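PDB 4LW8: putative epimerase from Burkholderia cenocepacia, which probably acts as an NAD(P)-dependent epimerase or dehydratase on a sugar nucleotide, in a pathway of lipopolysaccharide O-antigen biosynthesis. Local coordinates for residues 240-254 and 288-300. Residues are numbered along the deposited sequence; the frame is centred on the assembly and turned at random.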
loop_
_atom_site.group_PDB
_atom_site.type_symbol
_atom_site.label_atom_id
_atom_site.label_comp_id
_atom_site.label_asym_id
_atom_site.label_seq_id
_atom_site.Cartn_x
_atom_site.Cartn_y
_atom_site.Cartn_z
ATOM N N ALA A 240 -15.550 -22.199 4.409
ATOM C CA ALA A 240 -16.670 -21.334 4.042
ATOM C C ALA A 240 -16.371 -20.543 2.772
ATOM O O ALA A 240 -17.287 -20.151 2.053
ATOM C CB ALA A 240 -17.007 -20.384 5.191
ATOM N N ALA A 241 -15.086 -20.333 2.492
ATOM C CA ALA A 241 -14.648 -19.562 1.320
ATOM C C ALA A 241 -15.450 -18.276 1.011
ATOM O O ALA A 241 -15.956 -18.117 -0.105
ATOM C CB ALA A 241 -14.662 -20.465 0.101
ATOM N N PRO A 242 -15.561 -17.345 1.980
ATOM C CA PRO A 242 -16.306 -16.115 1.665
ATOM C C PRO A 242 -15.483 -15.116 0.842
ATOM O O PRO A 242 -14.967 -14.136 1.378
ATOM C CB PRO A 242 -16.635 -15.546 3.041
ATOM C CG PRO A 242 -15.540 -16.064 3.919
ATOM C CD PRO A 242 -15.088 -17.368 3.374
ATOM N N ALA A 243 -15.417 -15.352 -0.460
ATOM C CA ALA A 243 -14.612 -14.567 -1.383
ATOM C C ALA A 243 -14.876 -13.068 -1.253
ATOM O O ALA A 243 -16.018 -12.651 -1.150
ATOM C CB ALA A 243 -14.884 -15.034 -2.822
ATOM N N GLY A 244 -13.813 -12.267 -1.235
ATOM C CA GLY A 244 -13.949 -10.820 -1.226
ATOM C C GLY A 244 -14.062 -10.203 0.155
ATOM O O GLY A 244 -14.184 -8.983 0.289
ATOM N N GLU A 245 -14.013 -11.037 1.186
ATOM C CA GLU A 245 -14.265 -10.578 2.553
ATOM C C GLU A 245 -13.011 -10.600 3.432
ATOM O O GLU A 245 -12.181 -11.508 3.319
ATOM C CB GLU A 245 -15.368 -11.439 3.181
ATOM C CG GLU A 245 -16.709 -11.290 2.483
ATOM C CD GLU A 245 -17.223 -9.856 2.554
ATOM O OE1 GLU A 245 -17.138 -9.273 3.647
ATOM O OE2 GLU A 245 -17.679 -9.304 1.525
ATOM N N THR A 246 -12.896 -9.602 4.310
ATOM C CA THR A 246 -11.781 -9.469 5.250
ATOM C C THR A 246 -12.261 -9.746 6.675
ATOM O O THR A 246 -13.338 -9.301 7.055
ATOM C CB THR A 246 -11.158 -8.059 5.174
ATOM O OG1 THR A 246 -10.582 -7.855 3.881
ATOM C CG2 THR A 246 -10.089 -7.857 6.242
ATOM N N PHE A 247 -11.478 -10.487 7.456
ATOM C CA PHE A 247 -11.906 -10.879 8.804
ATOM C C PHE A 247 -10.828 -10.668 9.864
ATOM O O PHE A 247 -9.707 -11.156 9.714
ATOM C CB PHE A 247 -12.312 -12.360 8.841
ATOM C CG PHE A 247 -13.483 -12.709 7.962
ATOM C CD1 PHE A 247 -13.293 -13.065 6.643
ATOM C CD2 PHE A 247 -14.768 -12.708 8.471
ATOM C CE1 PHE A 247 -14.374 -13.390 5.835
ATOM C CE2 PHE A 247 -15.857 -13.030 7.675
ATOM C CZ PHE A 247 -15.662 -13.369 6.355
ATOM N N ASN A 248 -11.165 -9.945 10.927
ATOM C CA ASN A 248 -10.366 -10.000 12.149
ATOM C C ASN A 248 -10.320 -11.439 12.665
ATOM O O ASN A 248 -11.334 -12.148 12.640
ATOM C CB ASN A 248 -10.955 -9.097 13.237
ATOM C CG ASN A 248 -10.789 -7.622 12.940
ATOM O OD1 ASN A 248 -9.960 -7.225 12.112
ATOM N ND2 ASN A 248 -11.578 -6.796 13.618
ATOM N N VAL A 249 -9.157 -11.872 13.134
ATOM C CA VAL A 249 -9.054 -13.124 13.887
ATOM C C VAL A 249 -8.401 -12.766 15.218
ATOM O O VAL A 249 -7.262 -12.301 15.250
ATOM C CB VAL A 249 -8.257 -14.216 13.121
ATOM C CG1 VAL A 249 -8.130 -15.494 13.952
ATOM C CG2 VAL A 249 -8.950 -14.530 11.790
ATOM N N CYS A 250 -9.149 -12.928 16.306
ATOM C CA CYS A 250 -8.743 -12.400 17.618
ATOM C C CYS A 250 -9.548 -13.054 18.733
ATOM O O CYS A 250 -10.551 -13.714 18.463
ATOM C CB CYS A 250 -8.928 -10.888 17.671
ATOM S SG CYS A 250 -10.608 -10.384 17.239
ATOM N N SER A 251 -9.102 -12.871 19.975
ATOM C CA SER A 251 -9.719 -13.516 21.136
ATOM C C SER A 251 -10.843 -12.660 21.704
ATOM O O SER A 251 -11.671 -13.152 22.452
ATOM C CB SER A 251 -8.680 -13.762 22.238
ATOM O OG SER A 251 -8.391 -12.544 22.935
ATOM N N GLU A 252 -10.820 -11.372 21.369
ATOM C CA GLU A 252 -11.731 -10.361 21.920
ATOM C C GLU A 252 -11.459 -10.110 23.404
ATOM O O GLU A 252 -12.229 -9.439 24.074
ATOM C CB GLU A 252 -13.202 -10.751 21.729
ATOM C CG GLU A 252 -13.631 -10.871 20.281
ATOM C CD GLU A 252 -15.114 -11.166 20.134
ATOM O OE1 GLU A 252 -15.639 -11.982 20.924
ATOM O OE2 GLU A 252 -15.750 -10.584 19.229
ATOM N N ARG A 253 -10.360 -10.640 23.919
ATOM C CA ARG A 253 -9.964 -10.287 25.275
ATOM C C ARG A 253 -8.603 -9.603 25.284
ATOM O O ARG A 253 -7.660 -10.059 24.637
ATOM C CB ARG A 253 -9.933 -11.515 26.178
ATOM C CG ARG A 253 -9.536 -11.163 27.596
ATOM C CD ARG A 253 -9.979 -12.212 28.578
ATOM N NE ARG A 253 -9.501 -11.901 29.919
ATOM C CZ ARG A 253 -9.751 -12.644 30.989
ATOM N NH1 ARG A 253 -10.483 -13.741 30.873
ATOM N NH2 ARG A 253 -9.273 -12.287 32.175
ATOM N N ALA A 254 -8.521 -8.506 26.027
ATOM C CA ALA A 254 -7.292 -7.740 26.155
ATOM C C ALA A 254 -6.640 -7.979 27.515
ATOM O O ALA A 254 -7.286 -7.861 28.551
ATOM C CB ALA A 254 -7.570 -6.256 25.955
ATOM N N SER A 288 -5.511 0.508 25.930
ATOM C CA SER A 288 -6.194 -0.729 25.596
ATOM C C SER A 288 -6.660 -0.740 24.147
ATOM O O SER A 288 -7.260 0.222 23.649
ATOM C CB SER A 288 -7.387 -0.955 26.530
ATOM O OG SER A 288 -7.956 -2.235 26.320
ATOM N N LEU A 289 -6.395 -1.862 23.494
ATOM C CA LEU A 289 -6.742 -2.089 22.102
ATOM C C LEU A 289 -7.010 -3.582 21.914
ATOM O O LEU A 289 -6.159 -4.421 22.202
ATOM C CB LEU A 289 -5.611 -1.604 21.181
ATOM C CG LEU A 289 -5.844 -1.471 19.674
ATOM C CD1 LEU A 289 -4.898 -0.438 19.088
ATOM C CD2 LEU A 289 -5.643 -2.802 18.977
ATOM N N SER A 290 -8.190 -3.919 21.421
ATOM C CA SER A 290 -8.505 -5.324 21.184
ATOM C C SER A 290 -9.372 -5.446 19.947
ATOM O O SER A 290 -9.814 -4.436 19.399
ATOM C CB SER A 290 -9.205 -5.930 22.400
ATOM O OG SER A 290 -10.376 -5.186 22.700
ATOM N N GLY A 291 -9.609 -6.675 19.507
ATOM C CA GLY A 291 -10.366 -6.888 18.293
ATOM C C GLY A 291 -11.747 -7.451 18.535
ATOM O O GLY A 291 -11.987 -8.133 19.530
ATOM N N SER A 292 -12.655 -7.166 17.612
ATOM C CA SER A 292 -13.929 -7.870 17.540
ATOM C C SER A 292 -13.890 -8.927 16.442
ATOM O O SER A 292 -13.565 -8.612 15.295
ATOM C CB SER A 292 -15.076 -6.892 17.273
ATOM O OG SER A 292 -16.230 -7.583 16.814
ATOM N N ARG A 293 -14.258 -10.162 16.776
ATOM C CA ARG A 293 -14.359 -11.216 15.772
ATOM C C ARG A 293 -15.831 -11.510 15.459
ATOM O O ARG A 293 -16.193 -12.616 15.039
ATOM C CB ARG A 293 -13.640 -12.500 16.226
ATOM C CG ARG A 293 -14.259 -13.244 17.419
ATOM C CD ARG A 293 -13.993 -14.764 17.314
ATOM N NE ARG A 293 -12.560 -15.072 17.267
ATOM C CZ ARG A 293 -12.044 -16.220 16.825
ATOM N NH1 ARG A 293 -12.842 -17.183 16.385
ATOM N NH2 ARG A 293 -10.728 -16.408 16.818
ATOM N N ASP A 294 -16.686 -10.522 15.682
ATOM C CA ASP A 294 -18.110 -10.717 15.427
ATOM C C ASP A 294 -18.422 -11.024 13.961
ATOM O O ASP A 294 -19.346 -11.787 13.665
ATOM C CB ASP A 294 -18.913 -9.510 15.858
ATOM C CG ASP A 294 -20.388 -9.795 15.852
ATOM O OD1 ASP A 294 -20.806 -10.666 16.647
ATOM O OD2 ASP A 294 -21.114 -9.195 15.030
ATOM N N LYS A 295 -17.680 -10.418 13.038
ATOM C CA LYS A 295 -17.919 -10.707 11.630
ATOM C C LYS A 295 -17.572 -12.173 11.320
ATOM O O LYS A 295 -18.316 -12.866 10.623
ATOM C CB LYS A 295 -17.123 -9.765 10.728
ATOM C CG LYS A 295 -17.425 -9.939 9.243
ATOM C CD LYS A 295 -16.441 -9.145 8.395
ATOM C CE LYS A 295 -16.762 -9.272 6.905
ATOM N NZ LYS A 295 -15.766 -8.534 6.077
ATOM N N LEU A 296 -16.431 -12.628 11.831
ATOM C CA LEU A 296 -16.025 -14.022 11.694
ATOM C C LEU A 296 -17.072 -14.965 12.298
ATOM O O LEU A 296 -17.454 -15.968 11.689
ATOM C CB LEU A 296 -14.664 -14.241 12.355
ATOM C CG LEU A 296 -14.122 -15.671 12.443
ATOM C CD1 LEU A 296 -13.799 -16.232 11.066
ATOM C CD2 LEU A 296 -12.876 -15.703 13.331
ATOM N N ARG A 297 -17.534 -14.634 13.496
ATOM C CA ARG A 297 -18.500 -15.469 14.201
ATOM C C ARG A 297 -19.777 -15.628 13.371
ATOM O O ARG A 297 -20.302 -16.736 13.221
ATOM C CB ARG A 297 -18.799 -14.864 15.585
ATOM C CG ARG A 297 -19.849 -15.587 16.421
ATOM C CD ARG A 297 -20.133 -14.817 17.722
ATOM N NE ARG A 297 -18.944 -14.771 18.579
ATOM C CZ ARG A 297 -18.247 -13.672 18.866
ATOM N NH1 ARG A 297 -18.602 -12.494 18.366
ATOM N NH2 ARG A 297 -17.183 -13.756 19.656
ATOM N N ARG A 298 -20.246 -14.533 12.788
ATOM C CA ARG A 298 -21.457 -14.584 11.978
ATOM C C ARG A 298 -21.254 -15.397 10.703
ATOM O O ARG A 298 -22.208 -15.941 10.165
ATOM C CB ARG A 298 -21.929 -13.168 11.651
ATOM C CG ARG A 298 -22.519 -12.455 12.867
ATOM C CD ARG A 298 -22.826 -10.996 12.573
ATOM N NE ARG A 298 -23.427 -10.314 13.721
ATOM C CZ ARG A 298 -24.731 -10.301 13.993
ATOM N NH1 ARG A 298 -25.586 -10.937 13.202
ATOM N NH2 ARG A 298 -25.183 -9.651 15.059
ATOM N N ALA A 299 -20.014 -15.489 10.232
ATOM C CA ALA A 299 -19.712 -16.199 8.985
ATOM C C ALA A 299 -19.470 -17.701 9.170
ATOM O O ALA A 299 -19.864 -18.506 8.326
ATOM C CB ALA A 299 -18.501 -15.570 8.304
ATOM N N VAL A 300 -18.803 -18.081 10.257
ATOM C CA VAL A 300 -18.419 -19.480 10.454
ATOM C C VAL A 300 -18.934 -20.078 11.763
ATOM O O VAL A 300 -18.714 -21.258 12.033
ATOM C CB VAL A 300 -16.893 -19.646 10.408
ATOM C CG1 VAL A 300 -16.335 -19.029 9.133
ATOM C CG2 VAL A 300 -16.245 -18.988 11.620
HETATM O O HOH W 1 -14.010 -11.011 12.545
#
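Lys295 of helix 294-300 lies across the ring of Phe247 on strand 246-249, which pairs in parallel with strand 180-189 in the Rossmann-type sheet of this epimerase/dehydratase family; the axis of helix 294-300 crosses that of strand 246-249 at -110°. With CG anti to the backbone N (chi1 -175°), the Lys295 chain is extended beyond it. Its CB points toward the strand, CG rests 3.8 Å from CE2 of Phe247, CD touches CD2 of the same ring, and CE sits over a ring face, also brushing Thr246 O and Glu245 OE1. NZ ends in a cation-pi contact 9° off the ring normal. Lys295 NZ donates to Thr246 O at 2.7 Å. The same Lys295 NZ makes a salt bridge to Glu245 OE1 (2.9 Å), nearly along that oxygen's C-O axis. A HEPES molecule, probably from the crystallisation liquor, meets Lys295 NZ with its sulfonate and Glu245 OE2 with a ring nitrogen, and may mark a pocket. Ala299 CB packs on Phe247 CE2, and a water links Asn248 O to Leu296 N. At the helix start, the N-cap residue Arg293 gives its backbone N to Glu252 OE2, while Arg297 NH2 donates to Glu252 OE1 at 2.7 Å in a salt bridge, from above the carboxylate plane. Asn248 ND2 donates to Ser292 O, its OD1 being bonded to Tyr140. Arg293, bent at chi3, directs NE at Cys250 O, 2.7 Å away and near the guanidinium plane, while Leu296 CD2 lies above one guanidinium face, toward its rim.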